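Local coordinates for fatty acid/retinol binding protein protein 7, isoform A, confirmed BY transcript evidence (Caenorhabditis elegans, PDB 2W9Y) that probably binds fatty acids such as oleic acid, and retinoids, as a small, mainly helical lipid carrier of the nematode fatty-acid and retinol-binding family, at residues E50-V55 against K64-V69; P82-Y87 against A129-N134. One frame throughout, in Å; residues are numbered along the deposited sequence.

Interaction 1 of 2, residues E50-V55 against K64-V69; sequences EMIDEV and KRLATV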
ATOM      1  N   GLU A  50     -13.255   1.763   0.978  1.00 42.00           N
ATOM      2  CA  GLU A  50     -14.531   1.049   0.990  1.00 41.17           C
ATOM      3  C   GLU A  50     -14.376  -0.476   1.174  1.00 39.81           C
ATOM      4  O   GLU A  50     -15.349  -1.205   1.424  1.00 39.97           O
ATOM      5  CB  GLU A  50     -15.318   1.368  -0.292  1.00 41.91           C
ATOM      6  CG  GLU A  50     -16.738   0.795  -0.324  1.00 43.29           C
ATOM      7  CD  GLU A  50     -17.495   1.207  -1.575  1.00 44.24           C
ATOM      8  OE1 GLU A  50     -17.866   2.394  -1.673  1.00 43.65           O
ATOM      9  OE2 GLU A  50     -17.703   0.342  -2.459  1.00 45.49           O
ATOM     10  N   MET A  51     -13.160  -0.971   1.052  1.00 37.80           N
ATOM     11  CA  MET A  51     -12.974  -2.394   1.228  1.00 35.99           C
ATOM     12  C   MET A  51     -13.267  -2.734   2.688  1.00 33.15           C
ATOM     13  O   MET A  51     -13.729  -3.828   3.000  1.00 32.33           O
ATOM     14  CB  MET A  51     -11.546  -2.792   0.843  1.00 37.38           C
ATOM     15  CG  MET A  51     -11.142  -2.462  -0.590  1.00 41.12           C
ATOM     16  SD  MET A  51     -12.067  -3.410  -1.841  1.00 47.15           S
ATOM     17  CE  MET A  51     -11.345  -2.811  -3.386  1.00 47.87           C
ATOM     18  N   ILE A  52     -13.008  -1.776   3.579  1.00 29.92           N
ATOM     19  CA  ILE A  52     -13.094  -2.015   5.014  1.00 27.00           C
ATOM     20  C   ILE A  52     -14.472  -2.508   5.471  1.00 25.61           C
ATOM     21  O   ILE A  52     -14.585  -3.465   6.217  1.00 22.40           O
ATOM     22  CB  ILE A  52     -12.736  -0.766   5.771  1.00 27.37           C
ATOM     23  CG1 ILE A  52     -11.227  -0.561   5.710  1.00 27.37           C
ATOM     24  CG2 ILE A  52     -13.206  -0.873   7.228  1.00 27.06           C
ATOM     25  CD1 ILE A  52     -10.819   0.768   6.249  1.00 28.38           C
ATOM     26  N   ASP A  53     -15.520  -1.848   4.984  1.00 24.40           N
ATOM     27  CA  ASP A  53     -16.876  -2.248   5.278  1.00 25.21           C
ATOM     28  C   ASP A  53     -17.145  -3.685   4.845  1.00 24.09           C
ATOM     29  O   ASP A  53     -17.577  -4.505   5.636  1.00 23.93           O
ATOM     30  CB  ASP A  53     -17.780  -1.292   4.548  1.00 25.98           C
ATOM     31  CG  ASP A  53     -17.104   0.063   4.339  1.00 30.99           C
ATOM     32  OD1 ASP A  53     -17.611   1.041   4.914  1.00 36.31           O
ATOM     33  OD2 ASP A  53     -16.051   0.168   3.631  1.00 33.72           O
ATOM     34  N   GLU A  54     -16.862  -4.013   3.599  1.00 23.52           N
ATOM     35  CA  GLU A  54     -17.101  -5.361   3.108  1.00 23.08           C
ATOM     36  C   GLU A  54     -16.262  -6.448   3.809  1.00 21.38           C
ATOM     37  O   GLU A  54     -16.773  -7.540   4.161  1.00 21.01           O
ATOM     38  CB  GLU A  54     -16.807  -5.400   1.613  1.00 24.85           C
ATOM     39  CG  GLU A  54     -17.827  -4.624   0.778  1.00 28.59           C
ATOM     40  CD  GLU A  54     -17.313  -4.368  -0.635  1.00 34.52           C
ATOM     41  OE1 GLU A  54     -16.434  -5.134  -1.089  1.00 36.64           O
ATOM     42  OE2 GLU A  54     -17.778  -3.408  -1.298  1.00 36.90           O
ATOM     43  N   VAL A  55     -14.980  -6.167   4.009  1.00 18.34           N
ATOM     44  CA  VAL A  55     -14.162  -7.111   4.724  1.00 16.13           C
ATOM     45  C   VAL A  55     -14.666  -7.341   6.140  1.00 16.29           C
ATOM     46  O   VAL A  55     -14.680  -8.492   6.627  1.00 15.46           O
ATOM     47  CB  VAL A  55     -12.653  -6.653   4.798  1.00 14.78           C
ATOM     48  CG1 VAL A  55     -11.846  -7.582   5.710  1.00 14.86           C
ATOM     49  CG2 VAL A  55     -11.968  -6.527   3.388  1.00 16.23           C
ATOM     50  N   LYS A  64     -10.746  -4.529  11.079  1.00 10.90           N
ATOM     51  CA  LYS A  64     -10.089  -3.633  12.055  1.00 11.82           C
ATOM     52  C   LYS A  64      -8.602  -3.419  11.671  1.00 11.70           C
ATOM     53  O   LYS A  64      -8.094  -2.273  11.655  1.00 10.86           O
ATOM     54  CB  LYS A  64     -10.201  -4.195  13.501  1.00 11.48           C
ATOM     55  CG  LYS A  64      -9.324  -3.471  14.496  1.00 13.44           C
ATOM     56  CD  LYS A  64      -9.208  -4.148  15.871  1.00 18.03           C
ATOM     57  CE  LYS A  64      -8.079  -5.196  15.881  1.00 23.71           C
ATOM     58  NZ  LYS A  64      -6.781  -4.452  16.060  1.00 29.14           N
ATOM     59  N   ARG A  65      -7.906  -4.526  11.401  1.00 11.17           N
ATOM     60  CA  ARG A  65      -6.486  -4.432  10.985  1.00 11.08           C
ATOM     61  C   ARG A  65      -6.294  -3.662   9.644  1.00 12.13           C
ATOM     62  O   ARG A  65      -5.374  -2.812   9.518  1.00 11.07           O
ATOM     63  CB  ARG A  65      -5.837  -5.829  10.940  1.00 11.40           C
ATOM     64  CG  ARG A  65      -5.473  -6.478  12.289  1.00 14.11           C
ATOM     65  CD  ARG A  65      -4.608  -7.729  11.918  1.00 18.34           C
ATOM     66  NE  ARG A  65      -5.504  -8.826  11.975  1.00 23.08           N
ATOM     67  CZ  ARG A  65      -5.455  -9.945  11.286  1.00 23.37           C
ATOM     68  NH1 ARG A  65      -4.530 -10.207  10.358  1.00 20.58           N
ATOM     69  NH2 ARG A  65      -6.395 -10.819  11.572  1.00 27.79           N
ATOM     70  N   LEU A  66      -7.188  -3.887   8.682  1.00 11.95           N
ATOM     71  CA  LEU A  66      -7.137  -3.113   7.439  1.00 12.59           C
ATOM     72  C   LEU A  66      -7.371  -1.592   7.737  1.00 11.97           C
ATOM     73  O   LEU A  66      -6.673  -0.760   7.236  1.00 11.76           O
ATOM     74  CB  LEU A  66      -8.197  -3.695   6.489  1.00 12.23           C
ATOM     75  CG  LEU A  66      -8.049  -3.160   5.067  1.00 16.87           C
ATOM     76  CD1 LEU A  66      -6.604  -3.211   4.567  1.00 15.68           C
ATOM     77  CD2 LEU A  66      -9.014  -3.955   4.146  1.00 19.41           C
ATOM     78  N   ALA A  67      -8.378  -1.237   8.539  1.00 10.73           N
ATOM     79  CA  ALA A  67      -8.621   0.163   8.927  1.00 10.32           C
ATOM     80  C   ALA A  67      -7.398   0.807   9.574  1.00 10.82           C
ATOM     81  O   ALA A  67      -7.144   2.002   9.400  1.00 10.78           O
ATOM     82  CB  ALA A  67      -9.783   0.266   9.896  1.00  9.56           C
ATOM     83  N   THR A  68      -6.658   0.013  10.338  1.00 10.65           N
ATOM     84  CA  THR A  68      -5.431   0.516  10.990  1.00 11.11           C
ATOM     85  C   THR A  68      -4.350   0.871   9.966  1.00 11.47           C
ATOM     86  O   THR A  68      -3.611   1.868  10.120  1.00 12.46           O
ATOM     87  CB  THR A  68      -4.914  -0.552  12.069  1.00 11.76           C
ATOM     88  OG1 THR A  68      -5.785  -0.492  13.211  1.00 13.70           O
ATOM     89  CG2 THR A  68      -3.521  -0.211  12.541  1.00 15.06           C
ATOM     90  N   VAL A  69      -4.281   0.105   8.868  1.00 10.82           N
ATOM     91  CA  VAL A  69      -3.340   0.420   7.820  1.00 10.16           C
ATOM     92  C   VAL A  69      -3.726   1.800   7.239  1.00 11.37           C
ATOM     93  O   VAL A  69      -2.892   2.694   7.111  1.00 11.20           O
ATOM     94  CB  VAL A  69      -3.377  -0.603   6.690  1.00  9.14           C
ATOM     95  CG1 VAL A  69      -2.447  -0.218   5.588  1.00 11.63           C
ATOM     96  CG2 VAL A  69      -2.931  -1.999   7.196  1.00  9.74           C
TER

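Interaction 2 of 2, residues P82-Y87 against A129-N134; sequences PAAVEY and AALRKN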
ATOM      1  N   PRO A  82       1.531  20.663  -2.236  1.00 10.55           N
ATOM      2  CA  PRO A  82       0.594  20.095  -3.206  1.00 11.13           C
ATOM      3  C   PRO A  82       1.258  19.099  -4.090  1.00  9.41           C
ATOM      4  O   PRO A  82       0.658  18.036  -4.339  1.00  9.89           O
ATOM      5  CB  PRO A  82       0.119  21.330  -4.005  1.00 11.38           C
ATOM      6  CG  PRO A  82       0.177  22.427  -2.945  1.00 12.56           C
ATOM      7  CD  PRO A  82       1.313  22.104  -2.033  1.00 10.92           C
ATOM      8  N   ALA A  83       2.498  19.360  -4.502  1.00  9.41           N
ATOM      9  CA  ALA A  83       3.222  18.451  -5.417  1.00  9.14           C
ATOM     10  C   ALA A  83       3.614  17.161  -4.722  1.00  9.25           C
ATOM     11  O   ALA A  83       3.522  16.055  -5.305  1.00  8.74           O
ATOM     12  CB  ALA A  83       4.503  19.107  -5.974  1.00  9.23           C
ATOM     13  N   ALA A  84       4.075  17.293  -3.485  1.00  8.66           N
ATOM     14  CA  ALA A  84       4.496  16.111  -2.743  1.00  9.27           C
ATOM     15  C   ALA A  84       3.320  15.240  -2.387  1.00  9.07           C
ATOM     16  O   ALA A  84       3.469  13.987  -2.371  1.00  9.48           O
ATOM     17  CB  ALA A  84       5.270  16.559  -1.488  1.00 10.23           C
ATOM     18  N   VAL A  85       2.176  15.858  -2.064  1.00  9.61           N
ATOM     19  CA  VAL A  85       0.935  15.128  -1.777  1.00 10.14           C
ATOM     20  C   VAL A  85       0.447  14.402  -3.035  1.00  9.99           C
ATOM     21  O   VAL A  85       0.045  13.221  -2.957  1.00  8.21           O
ATOM     22  CB  VAL A  85      -0.174  16.037  -1.249  1.00  9.53           C
ATOM     23  CG1 VAL A  85      -1.561  15.333  -1.307  1.00 13.09           C
ATOM     24  CG2 VAL A  85       0.169  16.590   0.172  1.00 10.86           C
ATOM     25  N   GLU A  86       0.458  15.091  -4.183  1.00  9.44           N
ATOM     26  CA  GLU A  86       0.122  14.406  -5.485  1.00 10.81           C
ATOM     27  C   GLU A  86       0.987  13.145  -5.706  1.00 11.18           C
ATOM     28  O   GLU A  86       0.505  12.060  -6.160  1.00 11.54           O
ATOM     29  CB  GLU A  86       0.357  15.375  -6.630  1.00 11.84           C
ATOM     30  CG  GLU A  86       0.374  14.751  -8.010  1.00 17.10           C
ATOM     31  CD  GLU A  86       0.434  15.828  -9.134  1.00 27.04           C
ATOM     32  OE1 GLU A  86       1.490  16.492  -9.312  1.00 32.05           O
ATOM     33  OE2 GLU A  86      -0.574  16.007  -9.844  1.00 29.66           O
ATOM     34  N   TYR A  87       2.276  13.291  -5.429  1.00  8.67           N
ATOM     35  CA  TYR A  87       3.205  12.173  -5.526  1.00  9.52           C
ATOM     36  C   TYR A  87       2.865  11.056  -4.558  1.00  8.45           C
ATOM     37  O   TYR A  87       2.799   9.865  -4.938  1.00 10.01           O
ATOM     38  CB  TYR A  87       4.661  12.679  -5.277  1.00  7.94           C
ATOM     39  CG  TYR A  87       5.663  11.519  -5.403  1.00  9.51           C
ATOM     40  CD1 TYR A  87       6.106  11.054  -6.660  1.00  8.48           C
ATOM     41  CD2 TYR A  87       6.128  10.835  -4.257  1.00  7.76           C
ATOM     42  CE1 TYR A  87       6.972   9.910  -6.752  1.00  8.78           C
ATOM     43  CE2 TYR A  87       6.950   9.732  -4.340  1.00 10.37           C
ATOM     44  CZ  TYR A  87       7.388   9.298  -5.608  1.00  9.97           C
ATOM     45  OH  TYR A  87       8.212   8.205  -5.647  1.00 10.76           O
ATOM     46  N   ALA A 129      12.997  15.942   0.545  1.00 10.33           N
ATOM     47  CA  ALA A 129      13.375  15.873   1.969  1.00  9.60           C
ATOM     48  C   ALA A 129      12.089  15.718   2.829  1.00  9.53           C
ATOM     49  O   ALA A 129      12.050  14.981   3.816  1.00 10.25           O
ATOM     50  CB  ALA A 129      14.138  17.100   2.402  1.00  9.78           C
ATOM     51  N   ALA A 130      11.029  16.397   2.442  1.00  9.40           N
ATOM     52  CA  ALA A 130       9.774  16.322   3.210  1.00  8.83           C
ATOM     53  C   ALA A 130       9.136  14.906   3.156  1.00  8.40           C
ATOM     54  O   ALA A 130       8.535  14.415   4.171  1.00  6.57           O
ATOM     55  CB  ALA A 130       8.790  17.352   2.715  1.00 10.52           C
ATOM     56  N   LEU A 131       9.129  14.328   1.944  1.00  7.54           N
ATOM     57  CA  LEU A 131       8.676  12.967   1.760  1.00  7.25           C
ATOM     58  C   LEU A 131       9.489  11.990   2.599  1.00  8.39           C
ATOM     59  O   LEU A 131       8.912  11.054   3.207  1.00  8.53           O
ATOM     60  CB  LEU A 131       8.717  12.557   0.271  1.00  7.04           C
ATOM     61  CG  LEU A 131       7.548  13.123  -0.602  1.00  7.45           C
ATOM     62  CD1 LEU A 131       7.831  13.169  -2.177  1.00 10.19           C
ATOM     63  CD2 LEU A 131       6.171  12.498  -0.309  1.00  8.20           C
ATOM     64  N   ARG A 132      10.811  12.158   2.589  1.00  7.52           N
ATOM     65  CA  ARG A 132      11.683  11.231   3.387  1.00  8.97           C
ATOM     66  C   ARG A 132      11.416  11.412   4.891  1.00  8.59           C
ATOM     67  O   ARG A 132      11.374  10.453   5.646  1.00  8.94           O
ATOM     68  CB  ARG A 132      13.150  11.450   3.058  1.00  8.69           C
ATOM     69  CG  ARG A 132      13.490  10.851   1.641  1.00  9.71           C
ATOM     70  CD  ARG A 132      14.905  11.265   1.229  1.00 13.71           C
ATOM     71  NE  ARG A 132      15.379  10.361   0.201  1.00 17.18           N
ATOM     72  CZ  ARG A 132      16.072  10.769  -0.841  1.00 19.43           C
ATOM     73  NH1 ARG A 132      16.307  12.079  -0.986  1.00 20.09           N
ATOM     74  NH2 ARG A 132      16.476   9.885  -1.754  1.00 18.70           N
ATOM     75  N   LYS A 133      11.158  12.647   5.293  1.00  8.59           N
ATOM     76  CA  LYS A 133      10.935  12.918   6.725  1.00  9.00           C
ATOM     77  C   LYS A 133       9.608  12.250   7.136  1.00  7.71           C
ATOM     78  O   LYS A 133       9.489  11.712   8.228  1.00  7.84           O
ATOM     79  CB  LYS A 133      10.912  14.447   6.980  1.00  8.72           C
ATOM     80  CG  LYS A 133      10.783  14.875   8.474  1.00 14.22           C
ATOM     81  CD  LYS A 133      10.816  16.449   8.561  1.00 17.91           C
ATOM     82  CE  LYS A 133       9.999  16.946   9.700  1.00 21.15           C
ATOM     83  NZ  LYS A 133      10.335  18.372   9.964  1.00 27.17           N
ATOM     84  N   ASN A 134       8.582  12.350   6.292  1.00  5.90           N
ATOM     85  CA  ASN A 134       7.306  11.727   6.604  1.00  7.26           C
ATOM     86  C   ASN A 134       7.274  10.172   6.424  1.00  7.57           C
ATOM     87  O   ASN A 134       6.346   9.495   6.918  1.00  9.64           O
ATOM     88  CB  ASN A 134       6.192  12.355   5.761  1.00  7.58           C
ATOM     89  CG  ASN A 134       5.596  13.624   6.382  1.00  9.60           C
ATOM     90  OD1 ASN A 134       6.077  14.092   7.419  1.00 13.34           O
ATOM     91  ND2 ASN A 134       4.485  14.143   5.796  1.00  9.57           N
TER

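Interaction 1 of 2, residues E50-V55 against K64-V69
Ile52 and Leu66 meet across an antiparallel helical hairpin, in which helix 51-58 turns almost at once into helix 60-75; the short segments run at 168° with their axes 9.2 Å apart. The two side chains pass each other at a slant, and Ile52 CG1 comes within 4.2 Å of Leu66 CG. Beyond that crossing, Ile52 CD1 extends over the backbone of the partner helix and reaches Ala67 CA at 3.5 Å. A single methyl suits Ala67, which sits where the two segments bring their CA atoms closest, across from Ile52. Leu66 has CG anti to its own backbone N (chi1 -168°), which carries its branch toward the facing helix. There Val55, itself pressed against Leu35 and Val38 of helix 32-39, crosses the leucine at about a right angle. Phe23 of helix 18-26 also touches Leu66; Leu66 and Val55 are buried, whereas Ile52 and Ala67 remain partly exposed. Shortening Ile52 to an alanine would probably open a gap over Ala67 and leave one flank of Leu66 less supported. No hydrogen bond joins the segments; Leu66 CD2 lies 4.0 Å from Val55 CG2.

Interaction 2 of 2, residues P82-Y87 against A129-N134
The Tyr87 ring receives one methyl of Leu131 obliquely at its CD2 side: Leu131 CD1 stands 3.6 Å from Tyr87 CD2 and 4.2 Å from Tyr87 CE2. Phe15 from a loop and Glu119 from helix 111-121 also touch the tyrosine side chain. The contact belongs to an all-helical fold, in which the first turns of the long helix 82-104 pack against the closing turns of helix 125-134.

With CG opposite the backbone N (chi1 -179°), Tyr87 sends its ring out from helix 82-104 toward helix 125-134 and helix 111-121. Its hydroxyl hydrogen-bonds to the backbone carbonyl of Leu116, which gives the polar end of a buried side chain a partner.

Leu131 forks between two neighbours one turn apart. While CD1 goes to the ring, Leu131 CD2 lies 3.7 Å from Ala84 O, and Leu131 CG is 4.2 Å from Ala84 CB. Alanine fits at the nearest backbone approach, where Ala84 CA and Leu131 CA are 6.9 Å apart, because its single methyl leaves room for the leucine to enter. Phe120 and Leu123 also touch Leu131, adding apolar surroundings. At the end of helix 125-134, the Asn134 amide donates through ND2 to the carbonyls of Arg76 and Asp78, tying that end to the loop before helix 82-104.

Between the two segments themselves there is no hydrogen bond. Their cohesion thus rests on van der Waals contact and the exclusion of water from leucine, alanine and the tyrosine ring, while the side-chain hydrogen bonds of Tyr87 and Asn134 go to partners outside the two segments.

In the fold
Interactions 1 and 2 occur in series along the chain: the hairpin of 50-55 with 64-69 is complete before 82-87 begins, and helix 82-104 is the next helix after 60-75. In space their centres lie 25 Å apart and their nearest atoms about 11 Å apart, so neither touches the other. Interaction 1 joins neighbouring helices, whereas interaction 2 brings together segments separated by 41 residues, most of them helical. Both lie off the middle of the molecule, 13 Å and 16 Å from the chain centre to the contact centres. Their apolar character is consistent with a helical lipid carrier; what the two contacts themselves do is join helices.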